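ABC transporter binding protein AcbH (Actinoplanes, PDB 3OO8) binds the sugar beta-D-galactopyranose with exclusive preference, as the extracellular solute receptor of an ABC transporter. Local coordinates at residues Ile30-Asn35 / Asp301-Pro306; Trp88-Arg93 / Val367-Glu372; Ala164-Ala169 / Trp229-Ala234. The protein carries 2 engineered substitutions. All blocks are in the same frame, centred on the assembly; numbering follows the deposited sequence.

Interaction 1 of 3, residues Ile30-Asn35 / Asp301-Pro306; sequences ITFGSN and DGFILP
F32 and F303 meet through their phenyl rings with the planes turned almost perpendicular, at 83°, and the centroids 5.5 Å apart. The far end of the F32 ring meets one flank of the F303 ring, made by CD1 and CE1. CZ of F32 lies 3.4 Å from F303 CD1, and the neighbouring CE2 is 3.5 Å from the same CD1. Seen from F32, that F303 carbon arrives at the ring edge, close to the ring plane. Seen from F303, the approach of F32 is oblique. CE1 of F303 follows at 3.9 Å from CZ of F32.

The backbones stay well apart, the CA atoms of F32 and L305 being 9.6 Å from each other, a gap that the two phenyl rings bridge. The F303 ring is set by CG lying anti to the carbonyl carbon (chi1 -54°), on a CB that already points at strand 30-34. F32 starts off to one side and brings its CZ and CE2 to the partner.

Phenylalanine suits both places because the surroundings are buried and apolar: F45 meets F32 edge-to-face, I322 of helix 312-322 packs on F303, and L85 and T87 of strand 85-89 lie against F32 and F303 respectively. Strand 85-89 runs between the two segments, parallel to 30-34 and antiparallel to 301-304, so the rings join across an intervening strand on one side of the sheet. The strand order 60-64, 30-34, 85-89, 301-304, 134-147, with 301-304 as the antiparallel member, is the mark of a lobe of a class 2 solute-binding protein.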
ATOM      1  N   ILE A  30      15.189  24.627   8.698  1.00 14.16           N
ATOM      2  CA  ILE A  30      15.350  23.183   8.884  1.00 12.15           C
ATOM      3  C   ILE A  30      15.948  22.511   7.658  1.00 13.25           C
ATOM      4  O   ILE A  30      15.893  23.056   6.570  1.00 14.84           O
ATOM      5  CB  ILE A  30      14.013  22.503   9.274  1.00 13.31           C
ATOM      6  CG1 ILE A  30      13.004  22.531   8.125  1.00 11.68           C
ATOM      7  CG2 ILE A  30      13.426  23.158  10.513  1.00 15.44           C
ATOM      8  CD1 ILE A  30      11.870  21.472   8.233  1.00 13.27           C
ATOM      9  N   THR A  31      16.522  21.321   7.836  1.00 11.63           N
ATOM     10  CA  THR A  31      16.879  20.495   6.701  1.00  9.82           C
ATOM     11  C   THR A  31      15.867  19.360   6.568  1.00 10.55           C
ATOM     12  O   THR A  31      15.235  18.949   7.540  1.00 12.31           O
ATOM     13  CB  THR A  31      18.302  19.933   6.836  1.00 12.46           C
ATOM     14  OG1 THR A  31      18.439  19.264   8.099  1.00 16.44           O
ATOM     15  CG2 THR A  31      19.312  21.095   6.738  1.00 12.01           C
ATOM     16  N   PHE A  32      15.740  18.848   5.347  1.00 12.06           N
ATOM     17  CA  PHE A  32      14.736  17.835   5.070  1.00 12.92           C
ATOM     18  C   PHE A  32      15.375  16.740   4.238  1.00 13.66           C
ATOM     19  O   PHE A  32      15.815  16.978   3.119  1.00 14.65           O
ATOM     20  CB  PHE A  32      13.564  18.437   4.271  1.00 11.97           C
ATOM     21  CG  PHE A  32      12.240  17.829   4.611  1.00 11.54           C
ATOM     22  CD1 PHE A  32      11.168  18.635   4.939  1.00  9.15           C
ATOM     23  CD2 PHE A  32      12.061  16.444   4.558  1.00 10.61           C
ATOM     24  CE1 PHE A  32       9.936  18.081   5.270  1.00  7.96           C
ATOM     25  CE2 PHE A  32      10.815  15.879   4.879  1.00 11.49           C
ATOM     26  CZ  PHE A  32       9.756  16.719   5.260  1.00 11.00           C
ATOM     27  N   GLY A  33      15.424  15.533   4.790  1.00 11.49           N
ATOM     28  CA  GLY A  33      15.963  14.392   4.058  1.00 11.74           C
ATOM     29  C   GLY A  33      14.873  13.848   3.174  1.00 12.57           C
ATOM     30  O   GLY A  33      13.815  13.445   3.675  1.00 12.99           O
ATOM     31  N   SER A  34      15.114  13.853   1.864  1.00 12.97           N
ATOM     32  CA  SER A  34      14.112  13.444   0.910  1.00 12.80           C
ATOM     33  C   SER A  34      14.533  12.341  -0.053  1.00 12.89           C
ATOM     34  O   SER A  34      15.560  12.449  -0.716  1.00 14.83           O
ATOM     35  CB  SER A  34      13.635  14.666   0.108  1.00 12.60           C
ATOM     36  OG  SER A  34      12.770  14.281  -0.951  1.00 12.38           O
ATOM     37  N   ASN A  35      13.714  11.303  -0.141  1.00 12.04           N
ATOM     38  CA  ASN A  35      13.894  10.216  -1.095  1.00 12.54           C
ATOM     39  C   ASN A  35      13.128  10.474  -2.391  1.00 11.61           C
ATOM     40  O   ASN A  35      13.008   9.586  -3.245  1.00 13.37           O
ATOM     41  CB  ASN A  35      13.507   8.883  -0.431  1.00 13.07           C
ATOM     42  CG  ASN A  35      12.009   8.810  -0.093  1.00 10.71           C
ATOM     43  OD1 ASN A  35      11.249   9.664  -0.527  1.00 14.16           O
ATOM     44  ND2 ASN A  35      11.582   7.762   0.626  1.00 15.15           N
ATOM     45  N   ASP A 301       2.612   6.891   2.225  1.00  8.51           N
ATOM     46  CA  ASP A 301       3.873   7.596   2.369  1.00 10.12           C
ATOM     47  C   ASP A 301       3.685   8.788   3.315  1.00  9.34           C
ATOM     48  O   ASP A 301       2.597   9.368   3.361  1.00  9.86           O
ATOM     49  CB  ASP A 301       4.392   8.107   1.027  1.00 10.04           C
ATOM     50  CG  ASP A 301       4.891   6.991   0.114  1.00 13.32           C
ATOM     51  OD1 ASP A 301       4.860   5.798   0.504  1.00 11.93           O
ATOM     52  OD2 ASP A 301       5.287   7.296  -1.039  1.00 11.27           O
ATOM     53  N   GLY A 302       4.734   9.168   4.031  1.00 10.39           N
ATOM     54  CA  GLY A 302       4.621  10.321   4.931  1.00 10.37           C
ATOM     55  C   GLY A 302       5.974  10.808   5.377  1.00 10.92           C
ATOM     56  O   GLY A 302       6.954  10.699   4.635  1.00 10.65           O
ATOM     57  N   PHE A 303       6.014  11.380   6.578  1.00 10.33           N
ATOM     58  CA  PHE A 303       7.225  12.033   7.077  1.00  9.39           C
ATOM     59  C   PHE A 303       7.412  11.732   8.545  1.00 10.30           C
ATOM     60  O   PHE A 303       6.432  11.521   9.272  1.00 10.99           O
ATOM     61  CB  PHE A 303       7.118  13.548   6.875  1.00 10.24           C
ATOM     62  CG  PHE A 303       6.811  13.892   5.455  1.00  9.51           C
ATOM     63  CD1 PHE A 303       7.834  13.985   4.542  1.00  9.18           C
ATOM     64  CD2 PHE A 303       5.483  14.049   5.035  1.00  9.49           C
ATOM     65  CE1 PHE A 303       7.556  14.217   3.184  1.00  9.17           C
ATOM     66  CE2 PHE A 303       5.181  14.299   3.678  1.00 12.02           C
ATOM     67  CZ  PHE A 303       6.227  14.403   2.755  1.00 12.22           C
ATOM     68  N   ILE A 304       8.683  11.672   8.921  1.00  9.09           N
ATOM     69  CA  ILE A 304       9.084  11.408  10.299  1.00  9.85           C
ATOM     70  C   ILE A 304      10.043  12.491  10.792  1.00 11.79           C
ATOM     71  O   ILE A 304      10.631  13.256  10.010  1.00 10.80           O
ATOM     72  CB  ILE A 304       9.817  10.064  10.428  1.00 10.82           C
ATOM     73  CG1 ILE A 304      11.069  10.056   9.522  1.00 11.37           C
ATOM     74  CG2 ILE A 304       8.839   8.920  10.154  1.00 11.34           C
ATOM     75  CD1 ILE A 304      11.911   8.762   9.583  1.00 13.35           C
ATOM     76  N   LEU A 305      10.198  12.533  12.115  1.00 11.73           N
ATOM     77  CA  LEU A 305      11.095  13.483  12.778  1.00 13.11           C
ATOM     78  C   LEU A 305      12.234  12.727  13.494  1.00 12.92           C
ATOM     79  O   LEU A 305      12.028  12.205  14.612  1.00 14.50           O
ATOM     80  CB  LEU A 305      10.279  14.281  13.797  1.00 12.42           C
ATOM     81  CG  LEU A 305      10.776  15.694  14.212  1.00 17.20           C
ATOM     82  CD1 LEU A 305       9.680  16.454  14.996  1.00 21.68           C
ATOM     83  CD2 LEU A 305      12.109  15.634  14.995  1.00 17.61           C
ATOM     84  N   PRO A 306      13.417  12.651  12.870  1.00 13.96           N
ATOM     85  CA  PRO A 306      14.538  11.897  13.458  1.00 13.71           C
ATOM     86  C   PRO A 306      14.901  12.448  14.823  1.00 16.33           C
ATOM     87  O   PRO A 306      15.055  13.664  14.964  1.00 16.84           O
ATOM     88  CB  PRO A 306      15.672  12.140  12.469  1.00 15.79           C
ATOM     89  CG  PRO A 306      14.938  12.258  11.113  1.00 16.53           C
ATOM     90  CD  PRO A 306      13.744  13.112  11.510  1.00 13.06           C
TER

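Interaction 2 of 3, residues Trp88-Arg93 / Val367-Glu372; sequences WFAGYR and VSQFME. Engineered in segment 367-372: E372 (natural residue Asp).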
ATOM      1  N   TRP A  88       9.439   9.114   4.883  1.00  8.66           N
ATOM      2  CA  TRP A  88       9.421   7.679   5.160  1.00  9.53           C
ATOM      3  C   TRP A  88       8.022   7.153   4.826  1.00 11.56           C
ATOM      4  O   TRP A  88       7.315   7.740   4.019  1.00 11.70           O
ATOM      5  CB  TRP A  88       9.870   7.357   6.613  1.00  9.98           C
ATOM      6  CG  TRP A  88      10.245   5.902   6.755  1.00 11.49           C
ATOM      7  CD1 TRP A  88       9.655   4.965   7.567  1.00 12.02           C
ATOM      8  CD2 TRP A  88      11.261   5.211   6.017  1.00 12.21           C
ATOM      9  NE1 TRP A  88      10.243   3.738   7.367  1.00 12.73           N
ATOM     10  CE2 TRP A  88      11.221   3.854   6.420  1.00 11.84           C
ATOM     11  CE3 TRP A  88      12.184   5.595   5.039  1.00 14.68           C
ATOM     12  CZ2 TRP A  88      12.074   2.882   5.868  1.00 14.25           C
ATOM     13  CZ3 TRP A  88      13.062   4.615   4.509  1.00 10.61           C
ATOM     14  CH2 TRP A  88      12.980   3.288   4.931  1.00 12.16           C
ATOM     15  N   PHE A  89       7.593   6.069   5.461  1.00 11.25           N
ATOM     16  CA  PHE A  89       6.261   5.524   5.151  1.00 10.54           C
ATOM     17  C   PHE A  89       5.833   4.590   6.277  1.00 11.04           C
ATOM     18  O   PHE A  89       6.664   4.122   7.072  1.00 11.72           O
ATOM     19  CB  PHE A  89       6.321   4.772   3.812  1.00  9.82           C
ATOM     20  CG  PHE A  89       7.522   3.864   3.681  1.00 10.93           C
ATOM     21  CD1 PHE A  89       7.519   2.562   4.203  1.00 13.76           C
ATOM     22  CD2 PHE A  89       8.654   4.308   3.016  1.00 19.13           C
ATOM     23  CE1 PHE A  89       8.625   1.729   4.057  1.00 13.16           C
ATOM     24  CE2 PHE A  89       9.759   3.490   2.887  1.00 18.13           C
ATOM     25  CZ  PHE A  89       9.756   2.216   3.409  1.00 17.04           C
ATOM     26  N   ALA A  90       4.533   4.330   6.348  1.00  9.19           N
ATOM     27  CA  ALA A  90       3.982   3.456   7.369  1.00  9.84           C
ATOM     28  C   ALA A  90       4.510   2.021   7.241  1.00 10.88           C
ATOM     29  O   ALA A  90       4.932   1.576   6.158  1.00 10.06           O
ATOM     30  CB  ALA A  90       2.426   3.498   7.333  1.00  9.17           C
ATOM     31  N   GLY A  91       4.475   1.297   8.355  1.00 11.67           N
ATOM     32  CA  GLY A  91       4.773  -0.135   8.294  1.00 12.79           C
ATOM     33  C   GLY A  91       5.740  -0.589   9.354  1.00 12.32           C
ATOM     34  O   GLY A  91       5.913   0.067  10.406  1.00 13.27           O
ATOM     35  N   TYR A  92       6.326  -1.761   9.083  1.00 11.47           N
ATOM     36  CA  TYR A  92       7.190  -2.412  10.054  1.00 12.21           C
ATOM     37  C   TYR A  92       8.374  -1.563  10.480  1.00 13.59           C
ATOM     38  O   TYR A  92       8.641  -1.426  11.678  1.00 15.41           O
ATOM     39  CB  TYR A  92       7.675  -3.738   9.462  1.00 11.65           C
ATOM     40  CG  TYR A  92       8.421  -4.600  10.460  1.00 13.12           C
ATOM     41  CD1 TYR A  92       7.754  -5.628  11.133  1.00 15.33           C
ATOM     42  CD2 TYR A  92       9.753  -4.359  10.757  1.00 18.02           C
ATOM     43  CE1 TYR A  92       8.416  -6.448  12.046  1.00 15.98           C
ATOM     44  CE2 TYR A  92      10.425  -5.155  11.693  1.00 16.21           C
ATOM     45  CZ  TYR A  92       9.747  -6.193  12.320  1.00 19.28           C
ATOM     46  OH  TYR A  92      10.414  -6.981  13.249  1.00 21.83           O
ATOM     47  N   ARG A  93       9.062  -0.983   9.505  1.00 14.02           N
ATOM     48  CA  ARG A  93      10.282  -0.214   9.805  1.00 13.05           C
ATOM     49  C   ARG A  93      10.002   1.055  10.613  1.00 13.77           C
ATOM     50  O   ARG A  93      10.735   1.378  11.575  1.00 13.84           O
ATOM     51  CB  ARG A  93      11.070   0.027   8.532  1.00 15.40           C
ATOM     52  CG  ARG A  93      11.670  -1.280   8.027  1.00 20.33           C
ATOM     53  CD  ARG A  93      12.951  -1.040   7.282  1.00 32.17           C
ATOM     54  NE  ARG A  93      12.703  -0.819   5.859  1.00 33.20           N
ATOM     55  CZ  ARG A  93      13.661  -0.554   4.979  1.00 35.48           C
ATOM     56  NH1 ARG A  93      13.356  -0.385   3.697  1.00 27.90           N
ATOM     57  NH2 ARG A  93      14.921  -0.454   5.393  1.00 30.28           N
ATOM     58  N   VAL A 367      -5.903   0.253   7.276  1.00 11.25           N
ATOM     59  CA  VAL A 367      -5.264  -0.081   6.001  1.00 12.51           C
ATOM     60  C   VAL A 367      -3.897  -0.665   6.275  1.00 11.87           C
ATOM     61  O   VAL A 367      -3.142  -0.156   7.112  1.00 12.40           O
ATOM     62  CB  VAL A 367      -5.139   1.113   4.989  1.00 13.32           C
ATOM     63  CG1 VAL A 367      -6.525   1.514   4.459  1.00 14.56           C
ATOM     64  CG2 VAL A 367      -4.370   2.275   5.568  1.00 13.33           C
ATOM     65  N   SER A 368      -3.611  -1.758   5.575  1.00  9.64           N
ATOM     66  CA  SER A 368      -2.295  -2.354   5.640  1.00  9.98           C
ATOM     67  C   SER A 368      -1.433  -1.689   4.555  1.00 10.51           C
ATOM     68  O   SER A 368      -1.934  -0.850   3.797  1.00 12.20           O
ATOM     69  CB  SER A 368      -2.422  -3.876   5.542  1.00 10.35           C
ATOM     70  OG  SER A 368      -3.185  -4.223   4.377  1.00 12.68           O
ATOM     71  N   GLN A 369      -0.150  -2.049   4.473  1.00 10.32           N
ATOM     72  CA  GLN A 369       0.790  -1.239   3.689  1.00  8.94           C
ATOM     73  C   GLN A 369       1.492  -2.038   2.600  1.00 12.20           C
ATOM     74  O   GLN A 369       2.494  -1.552   2.065  1.00 12.32           O
ATOM     75  CB  GLN A 369       1.888  -0.739   4.625  1.00  9.85           C
ATOM     76  CG  GLN A 369       1.362   0.095   5.795  1.00  8.67           C
ATOM     77  CD  GLN A 369       0.526   1.293   5.320  1.00 12.98           C
ATOM     78  OE1 GLN A 369       0.943   2.043   4.443  1.00 12.75           O
ATOM     79  NE2 GLN A 369      -0.636   1.496   5.933  1.00 15.05           N
ATOM     80  N   PHE A 370       0.939  -3.219   2.292  1.00 10.35           N
ATOM     81  CA  PHE A 370       1.520  -4.221   1.353  1.00 10.77           C
ATOM     82  C   PHE A 370       2.588  -5.027   2.078  1.00 11.93           C
ATOM     83  O   PHE A 370       3.289  -4.505   2.934  1.00 11.41           O
ATOM     84  CB  PHE A 370       2.042  -3.588   0.053  1.00 12.09           C
ATOM     85  CG  PHE A 370       2.434  -4.602  -0.999  1.00 11.61           C
ATOM     86  CD1 PHE A 370       1.473  -5.348  -1.687  1.00 10.28           C
ATOM     87  CD2 PHE A 370       3.774  -4.764  -1.325  1.00 11.82           C
ATOM     88  CE1 PHE A 370       1.860  -6.268  -2.675  1.00 11.97           C
ATOM     89  CE2 PHE A 370       4.150  -5.682  -2.309  1.00 13.25           C
ATOM     90  CZ  PHE A 370       3.189  -6.424  -2.972  1.00 10.90           C
ATOM     91  N   MET A 371       2.689  -6.309   1.752  1.00  9.39           N
ATOM     92  CA  MET A 371       3.598  -7.184   2.506  1.00  9.58           C
ATOM     93  C   MET A 371       5.025  -6.664   2.602  1.00 10.72           C
ATOM     94  O   MET A 371       5.662  -6.773   3.651  1.00 11.07           O
ATOM     95  CB  MET A 371       3.578  -8.601   1.925  1.00 11.17           C
ATOM     96  CG  MET A 371       4.354  -9.566   2.838  1.00 13.31           C
ATOM     97  SD  MET A 371       4.516 -11.232   2.128  1.00 12.90           S
ATOM     98  CE  MET A 371       2.798 -11.767   2.081  1.00 13.49           C
ATOM     99  N   GLU A 372       5.527  -6.069   1.529  1.00 10.84           N
ATOM    100  CA  GLU A 372       6.895  -5.549   1.536  1.00 13.10           C
ATOM    101  C   GLU A 372       7.188  -4.460   2.576  1.00 11.86           C
ATOM    102  O   GLU A 372       8.365  -4.228   2.917  1.00 14.14           O
ATOM    103  CB  GLU A 372       7.251  -5.039   0.153  1.00 15.33           C
ATOM    104  CG  GLU A 372       7.378  -6.149  -0.842  1.00 20.23           C
ATOM    105  CD  GLU A 372       8.797  -6.515  -1.129  1.00 31.75           C
ATOM    106  OE1 GLU A 372       9.652  -6.497  -0.195  1.00 27.74           O
ATOM    107  OE2 GLU A 372       9.039  -6.800  -2.326  1.00 31.55           O
TER
HETATM  108  O   HOH W   1       3.628   2.292   3.831  1.00 13.97           O
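A90 and Q369 make a small, buried van der Waals contact, supplemented by water, where two loops meet near the centre of the protein, each between a strand and a helix. The methyl of A90 sits over the flat amide of Q369, with CB 3.5 Å from CD and 3.6 Å from OE1. Alanine suits the spot because its small methyl lets the amide face come this close. Q369 folds to meet it through a bend at chi2 (-56°). Glutamine suits because both ends of its amide are used: NE2 makes a weak bond to V367 O, 3.2 Å, which helps keep the amide turned, and OE1 accepts a hydrogen bond from the backbone N of T300. A water hydrogen-bonded to both A90 O and Q369 OE1, 2.8 Å from each, links the segments. In the class 2 binding-protein fold two lobes close over the sugar, and both loops lead into galactose-site residues: R93, whose guanidinium has W88 CZ2 over one face, and E372, an engineered replacement of the natural Asp. G91, at the N-cap position of helix 92-99, has phi 133°, where a side chain would jam against the preceding carbonyl, so glycine is called for; its N lies 4.2 Å from Q369 CG.

Interaction 3 of 3, residues Ala164-Ala169 / Trp229-Ala234; sequences AFIALA and WRELAA
The F165 ring receives L232 obliquely, neither squarely over a face nor squarely at the edge, with CE2 3.8 Å from L232 CD1. F284 meets the same ring with its plane at about 60°, and P285 and L180 also touch F165. The second flat group, the carboxylate of E231, has I166 lying over one of its faces. This is helix-to-helix packing between helix 162-174 and helix 220-232, in the lobe of the class 2 binding-protein fold that carries strand 178-181; L180 of that strand touches both F165 and L232, so the two helices share an apolar floor.

Between 164-169 and 229-234 the closest CA atoms are those of I166 and L232, 7.9 Å apart, yet these two side chains serve different partners. L232 sends its CG anti to the backbone N (chi1 -177°), and this carries the CD1 branch across to F165. A buried leucine and phenylalanine suit this inner side, where T193 of helix 191-201 also lies on L232.

I166 and E231 approach from opposite directions at the more exposed margin. The E231 chain is extended beyond CG, with CG anti to the backbone N (chi1 175°), and so reaches far enough for OE2 to come 3.7 Å from I166 CG2 and 3.8 Å from I166 CG1. The branched isoleucine lends its flank to the carboxylate, and both methylene and methyl carbons do the touching; CD1 of I166 is 4.2 Å from CD of E231. A glutamate suits this partly exposed margin because its polar end finds a partner of its own: the other oxygen, OE1, accepts a hydrogen bond from the indole NE1 of W162, at the start of helix 162-174.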
ATOM      1  N   ALA A 164     -20.555 -14.442  -5.184  1.00 14.94           N
ATOM      2  CA  ALA A 164     -20.931 -13.747  -6.431  1.00 15.59           C
ATOM      3  C   ALA A 164     -19.695 -13.619  -7.318  1.00 16.64           C
ATOM      4  O   ALA A 164     -19.770 -13.739  -8.550  1.00 17.77           O
ATOM      5  CB  ALA A 164     -21.535 -12.394  -6.125  1.00 13.45           C
ATOM      6  N   PHE A 165     -18.542 -13.454  -6.675  1.00 14.23           N
ATOM      7  CA  PHE A 165     -17.251 -13.320  -7.360  1.00 15.15           C
ATOM      8  C   PHE A 165     -16.897 -14.585  -8.148  1.00 15.06           C
ATOM      9  O   PHE A 165     -16.493 -14.525  -9.316  1.00 16.10           O
ATOM     10  CB  PHE A 165     -16.203 -12.998  -6.294  1.00 14.00           C
ATOM     11  CG  PHE A 165     -14.829 -12.669  -6.832  1.00 14.04           C
ATOM     12  CD1 PHE A 165     -14.644 -11.624  -7.738  1.00 14.48           C
ATOM     13  CD2 PHE A 165     -13.714 -13.362  -6.383  1.00 18.30           C
ATOM     14  CE1 PHE A 165     -13.395 -11.297  -8.188  1.00 12.15           C
ATOM     15  CE2 PHE A 165     -12.436 -13.050  -6.853  1.00 18.81           C
ATOM     16  CZ  PHE A 165     -12.278 -12.000  -7.755  1.00 13.67           C
ATOM     17  N   ILE A 166     -17.089 -15.737  -7.516  1.00 15.82           N
ATOM     18  CA  ILE A 166     -16.761 -17.006  -8.128  1.00 15.55           C
ATOM     19  C   ILE A 166     -17.784 -17.244  -9.223  1.00 16.17           C
ATOM     20  O   ILE A 166     -17.432 -17.715 -10.312  1.00 17.95           O
ATOM     21  CB  ILE A 166     -16.699 -18.134  -7.106  1.00 16.18           C
ATOM     22  CG1 ILE A 166     -15.514 -17.899  -6.164  1.00 15.36           C
ATOM     23  CG2 ILE A 166     -16.617 -19.517  -7.787  1.00 16.47           C
ATOM     24  CD1 ILE A 166     -14.153 -17.815  -6.844  1.00 15.50           C
ATOM     25  N   ALA A 167     -19.035 -16.891  -8.957  1.00 16.42           N
ATOM     26  CA  ALA A 167     -20.084 -17.098  -9.974  1.00 17.24           C
ATOM     27  C   ALA A 167     -19.785 -16.252 -11.223  1.00 19.82           C
ATOM     28  O   ALA A 167     -19.990 -16.702 -12.374  1.00 19.34           O
ATOM     29  CB  ALA A 167     -21.477 -16.761  -9.388  1.00 19.71           C
ATOM     30  N   LEU A 168     -19.303 -15.033 -10.999  1.00 16.32           N
ATOM     31  CA  LEU A 168     -18.914 -14.138 -12.093  1.00 16.57           C
ATOM     32  C   LEU A 168     -17.718 -14.677 -12.873  1.00 16.49           C
ATOM     33  O   LEU A 168     -17.704 -14.687 -14.118  1.00 18.03           O
ATOM     34  CB  LEU A 168     -18.609 -12.751 -11.543  1.00 17.23           C
ATOM     35  CG  LEU A 168     -18.084 -11.689 -12.507  1.00 16.59           C
ATOM     36  CD1 LEU A 168     -19.097 -11.406 -13.637  1.00 19.10           C
ATOM     37  CD2 LEU A 168     -17.732 -10.445 -11.743  1.00 16.52           C
ATOM     38  N   ALA A 169     -16.709 -15.142 -12.136  1.00 17.10           N
ATOM     39  CA  ALA A 169     -15.526 -15.751 -12.738  1.00 16.18           C
ATOM     40  C   ALA A 169     -15.949 -16.929 -13.607  1.00 18.05           C
ATOM     41  O   ALA A 169     -15.450 -17.092 -14.721  1.00 19.07           O
ATOM     42  CB  ALA A 169     -14.563 -16.221 -11.647  1.00 17.50           C
ATOM     43  N   TRP A 229      -7.010 -19.861  -1.867  1.00 12.83           N
ATOM     44  CA  TRP A 229      -6.309 -19.511  -3.099  1.00 12.61           C
ATOM     45  C   TRP A 229      -6.368 -20.680  -4.089  1.00 13.92           C
ATOM     46  O   TRP A 229      -6.362 -20.464  -5.312  1.00 15.38           O
ATOM     47  CB  TRP A 229      -4.853 -19.143  -2.791  1.00 13.42           C
ATOM     48  CG  TRP A 229      -4.159 -18.311  -3.833  1.00 11.85           C
ATOM     49  CD1 TRP A 229      -4.416 -18.267  -5.204  1.00 13.87           C
ATOM     50  CD2 TRP A 229      -3.018 -17.485  -3.622  1.00 11.96           C
ATOM     51  NE1 TRP A 229      -3.523 -17.420  -5.818  1.00 14.40           N
ATOM     52  CE2 TRP A 229      -2.656 -16.920  -4.873  1.00 12.65           C
ATOM     53  CE3 TRP A 229      -2.282 -17.134  -2.475  1.00 15.77           C
ATOM     54  CZ2 TRP A 229      -1.578 -16.040  -5.015  1.00 14.72           C
ATOM     55  CZ3 TRP A 229      -1.195 -16.253  -2.614  1.00 13.61           C
ATOM     56  CH2 TRP A 229      -0.870 -15.694  -3.870  1.00 12.97           C
ATOM     57  N   ARG A 230      -6.420 -21.914  -3.565  1.00 15.33           N
ATOM     58  CA  ARG A 230      -6.550 -23.078  -4.466  1.00 16.38           C
ATOM     59  C   ARG A 230      -7.794 -22.913  -5.311  1.00 17.48           C
ATOM     60  O   ARG A 230      -7.786 -23.246  -6.504  1.00 16.98           O
ATOM     61  CB  ARG A 230      -6.555 -24.414  -3.696  1.00 17.58           C
ATOM     62  CG  ARG A 230      -5.155 -24.787  -3.231  1.00 21.24           C
ATOM     63  CD  ARG A 230      -5.100 -26.003  -2.315  1.00 32.02           C
ATOM     64  NE  ARG A 230      -5.824 -27.165  -2.820  1.00 43.62           N
ATOM     65  CZ  ARG A 230      -6.769 -27.807  -2.134  1.00 45.60           C
ATOM     66  NH1 ARG A 230      -7.101 -27.415  -0.903  1.00 45.87           N
ATOM     67  NH2 ARG A 230      -7.366 -28.859  -2.667  1.00 42.12           N
ATOM     68  N   GLU A 231      -8.861 -22.418  -4.704  1.00 15.55           N
ATOM     69  CA  GLU A 231     -10.092 -22.177  -5.459  1.00 17.68           C
ATOM     70  C   GLU A 231      -9.911 -21.033  -6.450  1.00 18.52           C
ATOM     71  O   GLU A 231     -10.199 -21.161  -7.652  1.00 18.90           O
ATOM     72  CB  GLU A 231     -11.283 -21.883  -4.561  1.00 17.83           C
ATOM     73  CG  GLU A 231     -12.486 -21.515  -5.415  1.00 16.70           C
ATOM     74  CD  GLU A 231     -13.788 -21.387  -4.671  1.00 22.56           C
ATOM     75  OE1 GLU A 231     -13.771 -21.093  -3.452  1.00 20.35           O
ATOM     76  OE2 GLU A 231     -14.833 -21.561  -5.329  1.00 21.55           O
ATOM     77  N   LEU A 232      -9.405 -19.910  -5.946  1.00 15.43           N
ATOM     78  CA  LEU A 232      -9.183 -18.717  -6.759  1.00 14.56           C
ATOM     79  C   LEU A 232      -8.337 -18.996  -8.007  1.00 16.85           C
ATOM     80  O   LEU A 232      -8.615 -18.444  -9.075  1.00 14.33           O
ATOM     81  CB  LEU A 232      -8.507 -17.610  -5.911  1.00 14.31           C
ATOM     82  CG  LEU A 232      -8.272 -16.251  -6.593  1.00 16.58           C
ATOM     83  CD1 LEU A 232      -9.543 -15.539  -7.008  1.00 17.51           C
ATOM     84  CD2 LEU A 232      -7.407 -15.353  -5.712  1.00 16.32           C
ATOM     85  N   ALA A 233      -7.298 -19.810  -7.839  1.00 15.05           N
ATOM     86  CA  ALA A 233      -6.328 -20.084  -8.893  1.00 17.46           C
ATOM     87  C   ALA A 233      -6.967 -20.737 -10.108  1.00 16.45           C
ATOM     88  O   ALA A 233      -6.412 -20.629 -11.213  1.00 17.46           O
ATOM     89  CB  ALA A 233      -5.185 -20.945  -8.351  1.00 19.68           C
ATOM     90  N   ALA A 234      -8.113 -21.384  -9.910  1.00 17.61           N
ATOM     91  CA  ALA A 234      -8.854 -21.962 -11.054  1.00 15.96           C
ATOM     92  C   ALA A 234      -9.240 -20.873 -12.059  1.00 19.54           C
ATOM     93  O   ALA A 234      -9.500 -21.169 -13.239  1.00 18.97           O
ATOM     94  CB  ALA A 234     -10.108 -22.673 -10.570  1.00 16.89           C
TER

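In the fold
Along the chain the segments of interactions 1 and 2 alternate (30-35, 88-93, 301-306, 367-372), so these two contacts interlock, while both segments of interaction 3 fall between 88-93 and 301-306. Interactions 1 and 2 have centres 16 Å apart and share one sheet, strand 85-89 being the neighbour of both 30-34 and 301-304; they touch directly, G302 N lying 3.0 Å from W88 O in a probable hydrogen bond. Interaction 3 lies apart, its centre 43 Å from that of interaction 1, on the opposite side of the chain's centre, and 28 Å from that of interaction 2. The series thus runs from one lobe, past the galactose-site loops, to helices of the other.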